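Local coordinates for Alr4995 protein (Nostoc sp., PDB 6LRF) that acts as a bifunctional arginine dihydrolase and ornithine cyclodeaminase, AgrE, in a cyanobacterium, at residues R510-E514 against G515-A519; K572-S576 against G577-S581; N644-P647 against A648-M652; V680-F683 against L684-T688. One frame throughout, in Å; residues are numbered along the deposited sequence.

Contact 1: residues R510-E514 against G515-A519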
ATOM      1  N   ARG B 510      -2.610 -21.523  21.837  1.00 29.40           N
ATOM      2  CA  ARG B 510      -1.510 -22.281  22.405  1.00 32.18           C
ATOM      3  C   ARG B 510      -0.718 -21.428  23.402  1.00 32.61           C
ATOM      4  O   ARG B 510      -0.427 -21.873  24.516  1.00 32.56           O
ATOM      5  CB  ARG B 510      -0.607 -22.807  21.294  1.00 32.01           C
ATOM      6  CG  ARG B 510       0.643 -23.450  21.821  1.00 41.98           C
ATOM      7  CD  ARG B 510       0.979 -24.737  21.108  1.00 44.55           C
ATOM      8  NE  ARG B 510       2.168 -25.313  21.722  1.00 52.57           N
ATOM      9  CZ  ARG B 510       3.388 -25.238  21.206  1.00 45.57           C
ATOM     10  NH1 ARG B 510       3.580 -24.637  20.040  1.00 42.37           N
ATOM     11  NH2 ARG B 510       4.412 -25.781  21.854  1.00 51.96           N
ATOM     12  N   LEU B 511      -0.385 -20.199  23.008  1.00 29.96           N
ATOM     13  CA  LEU B 511       0.266 -19.254  23.921  1.00 29.70           C
ATOM     14  C   LEU B 511      -0.453 -19.117  25.269  1.00 25.75           C
ATOM     15  O   LEU B 511       0.187 -19.115  26.321  1.00 27.73           O
ATOM     16  CB  LEU B 511       0.380 -17.879  23.262  1.00 27.22           C
ATOM     17  CG  LEU B 511       1.422 -17.765  22.156  1.00 29.32           C
ATOM     18  CD1 LEU B 511       1.370 -16.385  21.551  1.00 28.65           C
ATOM     19  CD2 LEU B 511       2.809 -18.058  22.708  1.00 22.39           C
ATOM     20  N   ILE B 512      -1.780 -19.002  25.235  1.00 23.86           N
ATOM     21  CA  ILE B 512      -2.580 -18.825  26.449  1.00 24.03           C
ATOM     22  C   ILE B 512      -2.548 -20.098  27.309  1.00 32.63           C
ATOM     23  O   ILE B 512      -2.412 -20.044  28.539  1.00 32.32           O
ATOM     24  CB  ILE B 512      -4.056 -18.458  26.102  1.00 24.97           C
ATOM     25  CG1 ILE B 512      -4.139 -17.067  25.452  1.00 24.17           C
ATOM     26  CG2 ILE B 512      -4.922 -18.512  27.341  1.00 27.21           C
ATOM     27  CD1 ILE B 512      -5.435 -16.798  24.702  1.00 25.08           C
ATOM     28  N   ARG B 513      -2.685 -21.237  26.636  1.00 30.39           N
ATOM     29  CA  ARG B 513      -2.657 -22.561  27.257  1.00 34.45           C
ATOM     30  C   ARG B 513      -1.353 -22.827  28.011  1.00 32.27           C
ATOM     31  O   ARG B 513      -1.368 -23.413  29.086  1.00 34.64           O
ATOM     32  CB  ARG B 513      -2.868 -23.631  26.180  1.00 34.04           C
ATOM     33  CG  ARG B 513      -3.308 -24.981  26.689  1.00 43.55           C
ATOM     34  CD  ARG B 513      -4.042 -25.753  25.587  1.00 40.15           C
ATOM     35  NE  ARG B 513      -3.204 -26.013  24.417  1.00 37.15           N
ATOM     36  CZ  ARG B 513      -3.481 -25.611  23.181  1.00 39.57           C
ATOM     37  NH1 ARG B 513      -4.585 -24.911  22.932  1.00 38.49           N
ATOM     38  NH2 ARG B 513      -2.655 -25.911  22.185  1.00 40.22           N
ATOM     39  N   GLU B 514      -0.237 -22.364  27.455  1.00 32.00           N
ATOM     40  CA  GLU B 514       1.091 -22.655  27.993  1.00 34.87           C
ATOM     41  C   GLU B 514       1.721 -21.543  28.854  1.00 36.75           C
ATOM     42  O   GLU B 514       2.934 -21.551  29.093  1.00 35.59           O
ATOM     43  CB  GLU B 514       2.024 -22.998  26.836  1.00 34.26           C
ATOM     44  CG  GLU B 514       1.498 -24.176  26.030  1.00 42.01           C
ATOM     45  CD  GLU B 514       2.426 -24.609  24.907  1.00 46.55           C
ATOM     46  OE1 GLU B 514       3.525 -24.026  24.768  1.00 50.72           O
ATOM     47  OE2 GLU B 514       2.050 -25.544  24.161  1.00 51.50           O
ATOM     48  N   GLY B 515       0.899 -20.589  29.298  1.00 34.64           N
ATOM     49  CA  GLY B 515       1.293 -19.628  30.316  1.00 29.51           C
ATOM     50  C   GLY B 515       1.997 -18.343  29.900  1.00 32.01           C
ATOM     51  O   GLY B 515       2.632 -17.699  30.729  1.00 38.27           O
ATOM     52  N   TYR B 516       1.892 -17.956  28.635  1.00 29.02           N
ATOM     53  CA  TYR B 516       2.537 -16.735  28.174  1.00 29.39           C
ATOM     54  C   TYR B 516       1.611 -15.516  28.216  1.00 29.68           C
ATOM     55  O   TYR B 516       2.046 -14.410  27.959  1.00 34.39           O
ATOM     56  CB  TYR B 516       3.059 -16.902  26.748  1.00 28.52           C
ATOM     57  CG  TYR B 516       4.099 -17.981  26.587  1.00 33.62           C
ATOM     58  CD1 TYR B 516       3.731 -19.286  26.258  1.00 37.09           C
ATOM     59  CD2 TYR B 516       5.443 -17.704  26.763  1.00 32.81           C
ATOM     60  CE1 TYR B 516       4.679 -20.283  26.102  1.00 37.30           C
ATOM     61  CE2 TYR B 516       6.397 -18.694  26.612  1.00 40.34           C
ATOM     62  CZ  TYR B 516       6.009 -19.980  26.280  1.00 40.21           C
ATOM     63  OH  TYR B 516       6.959 -20.961  26.126  1.00 47.79           O
ATOM     64  N   VAL B 517       0.333 -15.720  28.509  1.00 29.91           N
ATOM     65  CA  VAL B 517      -0.637 -14.641  28.425  1.00 26.92           C
ATOM     66  C   VAL B 517      -1.405 -14.508  29.735  1.00 25.19           C
ATOM     67  O   VAL B 517      -2.148 -15.409  30.117  1.00 26.31           O
ATOM     68  CB  VAL B 517      -1.617 -14.873  27.251  1.00 22.85           C
ATOM     69  CG1 VAL B 517      -2.571 -13.693  27.098  1.00 22.56           C
ATOM     70  CG2 VAL B 517      -0.848 -15.069  25.970  1.00 25.14           C
ATOM     71  N   GLN B 518      -1.235 -13.380  30.417  1.00 21.48           N
ATOM     72  CA  GLN B 518      -1.879 -13.175  31.717  1.00 23.10           C
ATOM     73  C   GLN B 518      -3.166 -12.367  31.617  1.00 23.86           C
ATOM     74  O   GLN B 518      -3.952 -12.318  32.556  1.00 24.84           O
ATOM     75  CB  GLN B 518      -0.917 -12.482  32.692  1.00 28.79           C
ATOM     76  CG  GLN B 518       0.094 -13.438  33.329  1.00 26.13           C
ATOM     77  CD  GLN B 518       1.022 -14.070  32.310  1.00 22.76           C
ATOM     78  OE1 GLN B 518       1.756 -13.373  31.604  1.00 24.55           O
ATOM     79  NE2 GLN B 518       0.998 -15.399  32.228  1.00 26.20           N
ATOM     80  N   ALA B 519      -3.377 -11.725  30.477  1.00 24.17           N
ATOM     81  CA  ALA B 519      -4.620 -11.001  30.250  1.00 23.55           C
ATOM     82  C   ALA B 519      -4.824 -10.788  28.763  1.00 22.36           C
ATOM     83  O   ALA B 519      -3.869 -10.667  28.010  1.00 20.37           O
ATOM     84  CB  ALA B 519      -4.620  -9.663  30.988  1.00 24.05           C
TER
HETATM   85  O   HOH W   1      -1.357 -17.964  29.733  1.00 25.14           O

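Contact 2: residues K572-S576 against G577-S581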
ATOM      1  N   LYS B 572     -20.369 -19.586  30.299  1.00 29.58           N
ATOM      2  CA  LYS B 572     -21.437 -20.577  30.345  1.00 30.99           C
ATOM      3  C   LYS B 572     -21.502 -21.373  29.042  1.00 32.25           C
ATOM      4  O   LYS B 572     -21.870 -22.547  29.041  1.00 30.59           O
ATOM      5  CB  LYS B 572     -22.775 -19.902  30.657  1.00 31.45           C
ATOM      6  CG  LYS B 572     -22.838 -19.438  32.114  1.00 35.01           C
ATOM      7  CD  LYS B 572     -24.208 -18.956  32.548  1.00 42.43           C
ATOM      8  CE  LYS B 572     -24.190 -18.588  34.035  1.00 51.65           C
ATOM      9  NZ  LYS B 572     -25.415 -17.843  34.462  1.00 47.82           N
ATOM     10  N   GLY B 573     -21.114 -20.743  27.939  1.00 30.25           N
ATOM     11  CA  GLY B 573     -20.996 -21.440  26.666  1.00 28.58           C
ATOM     12  C   GLY B 573     -19.919 -22.513  26.701  1.00 31.99           C
ATOM     13  O   GLY B 573     -20.052 -23.561  26.084  1.00 28.57           O
ATOM     14  N   VAL B 574     -18.838 -22.254  27.431  1.00 34.06           N
ATOM     15  CA  VAL B 574     -17.792 -23.257  27.621  1.00 31.70           C
ATOM     16  C   VAL B 574     -18.264 -24.355  28.583  1.00 32.51           C
ATOM     17  O   VAL B 574     -18.144 -25.537  28.289  1.00 32.23           O
ATOM     18  CB  VAL B 574     -16.490 -22.612  28.142  1.00 31.42           C
ATOM     19  CG1 VAL B 574     -15.468 -23.684  28.545  1.00 32.08           C
ATOM     20  CG2 VAL B 574     -15.912 -21.683  27.079  1.00 27.01           C
ATOM     21  N   GLU B 575     -18.825 -23.949  29.716  1.00 31.62           N
ATOM     22  CA  GLU B 575     -19.340 -24.889  30.699  1.00 35.64           C
ATOM     23  C   GLU B 575     -20.380 -25.842  30.110  1.00 39.83           C
ATOM     24  O   GLU B 575     -20.339 -27.044  30.353  1.00 39.39           O
ATOM     25  CB  GLU B 575     -19.946 -24.141  31.883  1.00 42.87           C
ATOM     26  CG  GLU B 575     -18.927 -23.407  32.728  1.00 47.03           C
ATOM     27  CD  GLU B 575     -19.556 -22.679  33.904  1.00 63.95           C
ATOM     28  OE1 GLU B 575     -20.408 -21.785  33.678  1.00 61.80           O
ATOM     29  OE2 GLU B 575     -19.204 -23.006  35.059  1.00 76.06           O
ATOM     30  N   SER B 576     -21.309 -25.315  29.327  1.00 32.59           N
ATOM     31  CA  SER B 576     -22.308 -26.161  28.697  1.00 29.43           C
ATOM     32  C   SER B 576     -21.724 -27.060  27.598  1.00 33.89           C
ATOM     33  O   SER B 576     -22.447 -27.830  26.983  1.00 34.89           O
ATOM     34  CB  SER B 576     -23.418 -25.304  28.101  1.00 33.89           C
ATOM     35  OG  SER B 576     -22.982 -24.761  26.866  1.00 40.22           O
ATOM     36  N   GLY B 577     -20.428 -26.940  27.327  1.00 37.14           N
ATOM     37  CA  GLY B 577     -19.790 -27.736  26.293  1.00 30.68           C
ATOM     38  C   GLY B 577     -20.070 -27.366  24.841  1.00 32.74           C
ATOM     39  O   GLY B 577     -19.731 -28.137  23.947  1.00 32.76           O
ATOM     40  N   ILE B 578     -20.679 -26.212  24.572  1.00 29.64           N
ATOM     41  CA  ILE B 578     -20.930 -25.847  23.170  1.00 30.80           C
ATOM     42  C   ILE B 578     -19.703 -25.143  22.558  1.00 29.35           C
ATOM     43  O   ILE B 578     -19.463 -25.234  21.357  1.00 29.04           O
ATOM     44  CB  ILE B 578     -22.184 -24.952  22.994  1.00 35.26           C
ATOM     45  CG1 ILE B 578     -21.900 -23.524  23.447  1.00 32.80           C
ATOM     46  CG2 ILE B 578     -23.397 -25.538  23.731  1.00 34.09           C
ATOM     47  CD1 ILE B 578     -23.073 -22.624  23.325  1.00 38.96           C
ATOM     48  N   ILE B 579     -18.929 -24.449  23.389  1.00 29.47           N
ATOM     49  CA  ILE B 579     -17.618 -23.955  22.986  1.00 26.53           C
ATOM     50  C   ILE B 579     -16.544 -24.894  23.536  1.00 29.58           C
ATOM     51  O   ILE B 579     -16.428 -25.045  24.754  1.00 26.55           O
ATOM     52  CB  ILE B 579     -17.341 -22.536  23.511  1.00 29.08           C
ATOM     53  CG1 ILE B 579     -18.394 -21.539  23.011  1.00 26.68           C
ATOM     54  CG2 ILE B 579     -15.929 -22.108  23.117  1.00 24.53           C
ATOM     55  CD1 ILE B 579     -18.242 -20.174  23.665  1.00 30.15           C
ATOM     56  N   ARG B 580     -15.751 -25.500  22.654  1.00 25.98           N
ATOM     57  CA  ARG B 580     -14.820 -26.550  23.068  1.00 31.98           C
ATOM     58  C   ARG B 580     -13.363 -26.258  22.731  1.00 30.42           C
ATOM     59  O   ARG B 580     -12.470 -26.989  23.135  1.00 31.57           O
ATOM     60  CB  ARG B 580     -15.224 -27.883  22.433  1.00 32.28           C
ATOM     61  CG  ARG B 580     -16.530 -28.416  22.967  1.00 35.87           C
ATOM     62  CD  ARG B 580     -16.852 -29.786  22.413  1.00 44.81           C
ATOM     63  NE  ARG B 580     -18.047 -30.315  23.059  1.00 54.26           N
ATOM     64  CZ  ARG B 580     -18.036 -30.990  24.204  1.00 55.92           C
ATOM     65  NH1 ARG B 580     -16.888 -31.230  24.825  1.00 56.01           N
ATOM     66  NH2 ARG B 580     -19.174 -31.432  24.727  1.00 60.48           N
ATOM     67  N   SER B 581     -13.118 -25.190  21.986  1.00 28.97           N
ATOM     68  CA  SER B 581     -11.753 -24.855  21.620  1.00 27.97           C
ATOM     69  C   SER B 581     -11.638 -23.391  21.224  1.00 28.33           C
ATOM     70  O   SER B 581     -12.653 -22.737  20.946  1.00 24.15           O
ATOM     71  CB  SER B 581     -11.280 -25.743  20.470  1.00 25.80           C
ATOM     72  OG  SER B 581     -12.151 -25.621  19.359  1.00 28.53           O
TER

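Contact 3: residues N644-P647 against A648-M652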
ATOM      1  N   ASN B 644      -1.876   4.522  24.990  1.00 27.54           N
ATOM      2  CA  ASN B 644      -2.119   5.737  25.785  1.00 30.13           C
ATOM      3  C   ASN B 644      -2.051   5.434  27.268  1.00 29.76           C
ATOM      4  O   ASN B 644      -1.596   6.248  28.058  1.00 25.85           O
ATOM      5  CB  ASN B 644      -3.501   6.363  25.514  1.00 25.76           C
ATOM      6  CG  ASN B 644      -3.736   6.704  24.059  1.00 32.94           C
ATOM      7  OD1 ASN B 644      -2.800   6.955  23.298  1.00 31.76           O
ATOM      8  ND2 ASN B 644      -5.011   6.694  23.657  1.00 33.92           N
HETATM    9  N   MSE B 645      -2.530   4.260  27.646  1.00 24.34           N
HETATM   10  CA  MSE B 645      -2.632   3.937  29.060  1.00 23.47           C
HETATM   11  C   MSE B 645      -1.348   3.405  29.669  1.00 25.44           C
HETATM   12  O   MSE B 645      -1.296   3.214  30.879  1.00 25.00           O
HETATM   13  CB  MSE B 645      -3.733   2.908  29.298  1.00 24.25           C
HETATM   14  CG  MSE B 645      -5.130   3.397  29.013  1.00 30.82           C
HETATM   15 SE   MSE B 645      -6.338   1.893  29.257  0.54 29.50          SE
HETATM   16  CE  MSE B 645      -7.718   2.369  27.962  1.00 22.19           C
ATOM     17  N   THR B 646      -0.332   3.148  28.847  1.00 22.73           N
ATOM     18  CA  THR B 646       0.840   2.396  29.306  1.00 24.50           C
ATOM     19  C   THR B 646       2.096   3.245  29.535  1.00 21.76           C
ATOM     20  O   THR B 646       2.536   3.948  28.631  1.00 20.25           O
ATOM     21  CB  THR B 646       1.203   1.299  28.287  1.00 28.46           C
ATOM     22  OG1 THR B 646       0.087   0.408  28.119  1.00 30.34           O
ATOM     23  CG2 THR B 646       2.433   0.520  28.761  1.00 25.97           C
ATOM     24  N   PRO B 647       2.706   3.148  30.735  1.00 25.69           N
ATOM     25  CA  PRO B 647       3.924   3.912  31.029  1.00 25.50           C
ATOM     26  C   PRO B 647       5.148   3.384  30.295  1.00 29.88           C
ATOM     27  O   PRO B 647       5.077   2.313  29.697  1.00 28.51           O
ATOM     28  CB  PRO B 647       4.099   3.720  32.535  1.00 26.15           C
ATOM     29  CG  PRO B 647       3.506   2.401  32.802  1.00 29.92           C
ATOM     30  CD  PRO B 647       2.291   2.328  31.888  1.00 25.81           C
ATOM     31  N   ALA B 648       6.259   4.114  30.361  1.00 25.26           N
ATOM     32  CA  ALA B 648       7.531   3.620  29.848  1.00 29.77           C
ATOM     33  C   ALA B 648       8.012   2.418  30.674  1.00 27.27           C
ATOM     34  O   ALA B 648       7.509   2.152  31.764  1.00 28.29           O
ATOM     35  CB  ALA B 648       8.595   4.739  29.848  1.00 23.89           C
ATOM     36  N   GLY B 649       8.997   1.699  30.161  1.00 27.83           N
ATOM     37  CA  GLY B 649       9.483   0.513  30.845  1.00 34.02           C
ATOM     38  C   GLY B 649       8.639  -0.725  30.569  1.00 37.29           C
ATOM     39  O   GLY B 649       8.809  -1.758  31.230  1.00 34.93           O
ATOM     40  N   VAL B 650       7.709  -0.617  29.618  1.00 27.49           N
ATOM     41  CA  VAL B 650       6.921  -1.766  29.181  1.00 27.36           C
ATOM     42  C   VAL B 650       7.295  -2.075  27.741  1.00 28.68           C
ATOM     43  O   VAL B 650       7.245  -1.199  26.878  1.00 29.34           O
ATOM     44  CB  VAL B 650       5.407  -1.511  29.291  1.00 26.13           C
ATOM     45  CG1 VAL B 650       4.610  -2.754  28.841  1.00 28.85           C
ATOM     46  CG2 VAL B 650       5.047  -1.132  30.720  1.00 24.12           C
ATOM     47  N   LYS B 651       7.709  -3.310  27.490  1.00 23.99           N
ATOM     48  CA  LYS B 651       8.047  -3.729  26.135  1.00 31.53           C
ATOM     49  C   LYS B 651       6.775  -3.814  25.286  1.00 29.92           C
ATOM     50  O   LYS B 651       5.804  -4.460  25.660  1.00 27.96           O
ATOM     51  CB  LYS B 651       8.791  -5.065  26.154  1.00 33.35           C
ATOM     52  CG  LYS B 651      10.072  -5.020  26.977  1.00 37.52           C
ATOM     53  CD  LYS B 651      10.691  -6.398  27.139  1.00 44.97           C
ATOM     54  CE  LYS B 651      12.109  -6.313  27.661  1.00 44.16           C
ATOM     55  NZ  LYS B 651      12.733  -7.662  27.592  1.00 60.94           N
HETATM   56  N   MSE B 652       6.787  -3.107  24.163  1.00 31.59           N
HETATM   57  CA  MSE B 652       5.646  -3.022  23.268  1.00 31.07           C
HETATM   58  C   MSE B 652       5.975  -3.729  21.963  1.00 28.09           C
HETATM   59  O   MSE B 652       6.919  -3.359  21.278  1.00 29.68           O
HETATM   60  CB  MSE B 652       5.297  -1.560  23.008  1.00 32.97           C
HETATM   61  CG  MSE B 652       5.347  -0.715  24.255  1.00 34.03           C
HETATM   62 SE   MSE B 652       3.747  -0.965  25.297  0.42 41.98          SE
HETATM   63  CE  MSE B 652       2.656   0.359  24.360  1.00 31.58           C
TER

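Contact 4: residues V680-F683 against L684-T688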
ATOM      1  N   VAL B 680      -0.217 -11.442  10.717  1.00 25.33           N
ATOM      2  CA  VAL B 680      -0.097 -11.713  12.147  1.00 24.18           C
ATOM      3  C   VAL B 680      -0.147 -13.218  12.417  1.00 25.15           C
ATOM      4  O   VAL B 680       0.434 -13.715  13.394  1.00 28.01           O
ATOM      5  CB  VAL B 680      -1.190 -10.965  12.970  1.00 26.66           C
ATOM      6  CG1 VAL B 680      -2.565 -11.543  12.695  1.00 23.68           C
ATOM      7  CG2 VAL B 680      -0.890 -11.048  14.442  1.00 25.55           C
ATOM      8  N   GLY B 681      -0.816 -13.961  11.539  1.00 28.69           N
ATOM      9  CA  GLY B 681      -0.814 -15.410  11.654  1.00 25.84           C
ATOM     10  C   GLY B 681       0.567 -15.957  11.342  1.00 25.10           C
ATOM     11  O   GLY B 681       1.050 -16.877  12.009  1.00 29.41           O
ATOM     12  N   LEU B 682       1.205 -15.388  10.326  1.00 28.59           N
ATOM     13  CA  LEU B 682       2.601 -15.718  10.050  1.00 33.55           C
ATOM     14  C   LEU B 682       3.445 -15.448  11.297  1.00 29.94           C
ATOM     15  O   LEU B 682       4.220 -16.309  11.739  1.00 31.63           O
ATOM     16  CB  LEU B 682       3.140 -14.910   8.860  1.00 33.51           C
ATOM     17  CG  LEU B 682       4.648 -15.094   8.608  1.00 35.48           C
ATOM     18  CD1 LEU B 682       5.004 -16.578   8.461  1.00 33.98           C
ATOM     19  CD2 LEU B 682       5.096 -14.331   7.385  1.00 39.19           C
ATOM     20  N   PHE B 683       3.273 -14.247  11.860  1.00 31.61           N
ATOM     21  CA  PHE B 683       4.017 -13.833  13.052  1.00 26.98           C
ATOM     22  C   PHE B 683       3.827 -14.826  14.187  1.00 26.91           C
ATOM     23  O   PHE B 683       4.797 -15.270  14.805  1.00 30.91           O
ATOM     24  CB  PHE B 683       3.592 -12.424  13.502  1.00 29.00           C
ATOM     25  CG  PHE B 683       4.311 -11.936  14.735  1.00 29.68           C
ATOM     26  CD1 PHE B 683       5.492 -11.224  14.624  1.00 31.12           C
ATOM     27  CD2 PHE B 683       3.810 -12.203  16.009  1.00 28.55           C
ATOM     28  CE1 PHE B 683       6.157 -10.780  15.753  1.00 31.46           C
ATOM     29  CE2 PHE B 683       4.477 -11.762  17.140  1.00 32.22           C
ATOM     30  CZ  PHE B 683       5.651 -11.050  17.010  1.00 29.94           C
ATOM     31  N   LEU B 684       2.570 -15.171  14.465  1.00 26.78           N
ATOM     32  CA  LEU B 684       2.251 -16.102  15.546  1.00 26.10           C
ATOM     33  C   LEU B 684       2.764 -17.514  15.271  1.00 30.49           C
ATOM     34  O   LEU B 684       3.135 -18.249  16.192  1.00 28.18           O
ATOM     35  CB  LEU B 684       0.737 -16.133  15.786  1.00 25.22           C
ATOM     36  CG  LEU B 684       0.166 -14.878  16.456  1.00 25.79           C
ATOM     37  CD1 LEU B 684      -1.344 -14.779  16.279  1.00 23.17           C
ATOM     38  CD2 LEU B 684       0.535 -14.857  17.935  1.00 22.92           C
ATOM     39  N   SER B 685       2.778 -17.902  14.005  1.00 28.44           N
ATOM     40  CA  SER B 685       3.255 -19.230  13.663  1.00 35.82           C
ATOM     41  C   SER B 685       4.743 -19.379  14.042  1.00 35.56           C
ATOM     42  O   SER B 685       5.127 -20.294  14.775  1.00 33.58           O
ATOM     43  CB  SER B 685       3.036 -19.508  12.177  1.00 32.41           C
ATOM     44  OG  SER B 685       3.184 -20.898  11.930  1.00 48.53           O
ATOM     45  N   LEU B 686       5.554 -18.453  13.550  1.00 33.68           N
ATOM     46  CA  LEU B 686       6.979 -18.388  13.857  1.00 30.63           C
ATOM     47  C   LEU B 686       7.257 -18.276  15.345  1.00 37.60           C
ATOM     48  O   LEU B 686       8.177 -18.907  15.864  1.00 41.23           O
ATOM     49  CB  LEU B 686       7.596 -17.191  13.154  1.00 26.95           C
ATOM     50  CG  LEU B 686       7.544 -17.203  11.636  1.00 38.39           C
ATOM     51  CD1 LEU B 686       7.907 -15.829  11.098  1.00 30.87           C
ATOM     52  CD2 LEU B 686       8.497 -18.270  11.128  1.00 39.61           C
ATOM     53  N   LEU B 687       6.477 -17.438  16.023  1.00 33.83           N
ATOM     54  CA  LEU B 687       6.651 -17.229  17.451  1.00 33.00           C
ATOM     55  C   LEU B 687       6.500 -18.542  18.212  1.00 36.60           C
ATOM     56  O   LEU B 687       7.299 -18.849  19.107  1.00 34.85           O
ATOM     57  CB  LEU B 687       5.652 -16.195  17.975  1.00 27.14           C
ATOM     58  CG  LEU B 687       5.708 -15.928  19.477  1.00 32.73           C
ATOM     59  CD1 LEU B 687       7.018 -15.226  19.848  1.00 31.92           C
ATOM     60  CD2 LEU B 687       4.502 -15.107  19.907  1.00 32.83           C
ATOM     61  N   THR B 688       5.484 -19.325  17.860  1.00 32.81           N
ATOM     62  CA  THR B 688       5.279 -20.604  18.552  1.00 38.37           C
ATOM     63  C   THR B 688       6.359 -21.632  18.159  1.00 38.33           C
ATOM     64  O   THR B 688       6.810 -22.415  18.998  1.00 39.52           O
ATOM     65  CB  THR B 688       3.869 -21.185  18.283  1.00 34.37           C
ATOM     66  OG1 THR B 688       3.507 -20.960  16.912  1.00 38.19           O
ATOM     67  CG2 THR B 688       2.832 -20.516  19.201  1.00 31.41           C
TER

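Contact 1: residues R510-E514 against G515-A519
L511, in the last turn of helix 505-513, meets Y516 through both backbone and side chain. Its O accepts the Y516 N-H across five residues (L511 O to Y516 N 3.1 Å, 162° at the hydrogen), and the same oxygen lies in the plane of the Y516 ring at its edge, 3.5 Å from CD1. L511 CD2 packs on Y516 CD1 at 3.9 Å, the two side chains crossing near a right angle. I512 O takes a weak bond from G515 N (3.4 Å) and a water that donates to I512 O at 2.6 Å and accepts from V517 N at 3.1 Å. I512 CG1 presses on V517 CB (3.8 Å). R513 turns off to a salt bridge with E586. E514 runs alongside Y516, its CB by ring atom CE1; Y516 CG anti to its own carbonyl carbon (chi1 -61°) puts the ring there. E514 OE2 reaches back one turn into a salt bridge with R510 NE, modelled at 2.5 Å, shorter than usual and doubtful as an exact length. E514 is the first residue off the helix, and G515, at phi 87°, continues the turn. L511 O and I512 O are thus met by the following amides, weakly for G515, and I512 O by the bridging water, while R510 lies between two carboxylates, E514 and D692 of helix 680-694, which probably stabilise its positive charge.

Contact 2: residues K572-S576 against G577-S581
G573 O receives two backbone amides at the end of helix 570-575. The I578 N bond to G573 O is weak (3.1 Å), and G577 N bonds V574 O at 2.8 Å, from above the plane of its carbonyl. With G577 at positive phi (74°), these two bonds back into the last turn make a Schellman motif, the classical C-terminal helix stop with glycine as the first non-helical residue. I579 N adds a straighter bond to G573 O, at 3.1 Å and 170°, also from above the carbonyl plane. The apolar contact is between V574 and I579: V574 CG2 lies 3.9 Å from I579 CB, and the two side chains cross at about a right angle. I578 packs its carbons on oxygens instead. Its CG1 is tucked between its backbone N and carbonyl carbon (chi1 75°), which lays that atom 3.2 Å from G573 O, while its CG2 comes within 3.3 Å of S576 OG. That hydroxyl itself turns back to the helix, where the K572 and G573 carbonyls are both weak candidates for its proton. Around this turn, V574 and I579 both pack on Y585 of helix 583-589, whereas I578 and I579 rest on T563 and I564 of helix 554-567.

Contact 3: residues N644-P647 against A648-M652
T646 and V650 face each other in the connection of a beta-alpha-beta unit, where the chain leaves helix 637-645 for strand 651-656. The T646 methyl does the touching: CG2 points anti to the backbone N (chi1 -59° places OG1 beside it instead) and meets V650 CB at 3.6 Å, the two side chains crossing at about a right angle. V650 CG2 is almost as near, 3.7 Å from T646 CG2, and the selenium of M652, a selenomethionine whose chain is bent, approaches the same methyl at 4.0 Å. P647 O also touches V650 CG2, at 3.6 Å. The other branch of T646, OG1, is hydrogen-bonded to V642 O in the helix, which divides the residue between a polar helix end and an apolar core. G649, at phi 83°, turns the chain between A648 and V650. R668 holds T646 O by a hydrogen bond and P647 O by a weak one, while P647 and A648 pack on Q402 and Y386 of the second subunit, so the bend lies at an interface. T646 and V650 both lean on I630 of the preceding strand 629-633, the parallel neighbour of 651-656, as expected for a helix-to-strand turn in the crossover of a Rossmann-type fold.

Contact 4: residues V680-F683 against L684-T688
V680 O accepts the L684 N-H at 2.8 Å from V680 O to L684 N and 161°, a length matched by S685 N to G681 O. The side chain of L684 meets the same V680 oxygen, its CG 3.3 Å from V680 O. L684 CG lies anti to its carbonyl carbon and beside its N (chi1 -72°), which folds it back along the helix; the V680 and L684 side chains run side by side in the same direction, V680 CG2 to L684 CD1 4.2 Å. After the S685 bond, the next two amides continue the i to i+4 pattern: L686 N to L682 O at 3.1 Å, the most linear of the four at 175°, and L687 N to F683 O at 3.0 Å. On one flank the leucine pair L682 and L686 cross at a slant, CD1 to CD1 4.0 Å. On another the F683 ring, obliquely placed, comes 4.3 Å from L687 CD2 through CE2. The T688 hydroxyl folds back over the last turn toward the L684 and S685 carbonyls, either of which could take its proton. L682 also packs on E467 of a third subunit. The helix packs against helices 467-486 and 505-513 and strand 651-656: F683 and L686 lie against V474 of the first, L684, S685 and T688 against H507 of the second, and V680 and F683 rest on V655 of the strand, which belongs to the parallel sheet.

Along the chain the four contacts follow in series; none nests within or crosses another, and each joins immediately adjacent segments. Contact 1 turns helix 505-513 into strand 519-523, contact 2 turns helix 570-575 toward helix 583-589, contact 3 carries helix 637-645 into strand 651-656, and contact 4 is the first two turns of the C-terminal helix 680-694, which follows strand 673-677. Contacts 1 and 4 touch, with L511 CD1 3.8 Å from L687 CD2. E586, the salt-bridge partner of R513, sits in helix 583-589, on which contact 2 packs. Contact 3 leads into strand 651-656, on which V680 and F683 of contact 4 pack, and contacts 1 and 3 feed strands of one parallel Rossmann-type sheet.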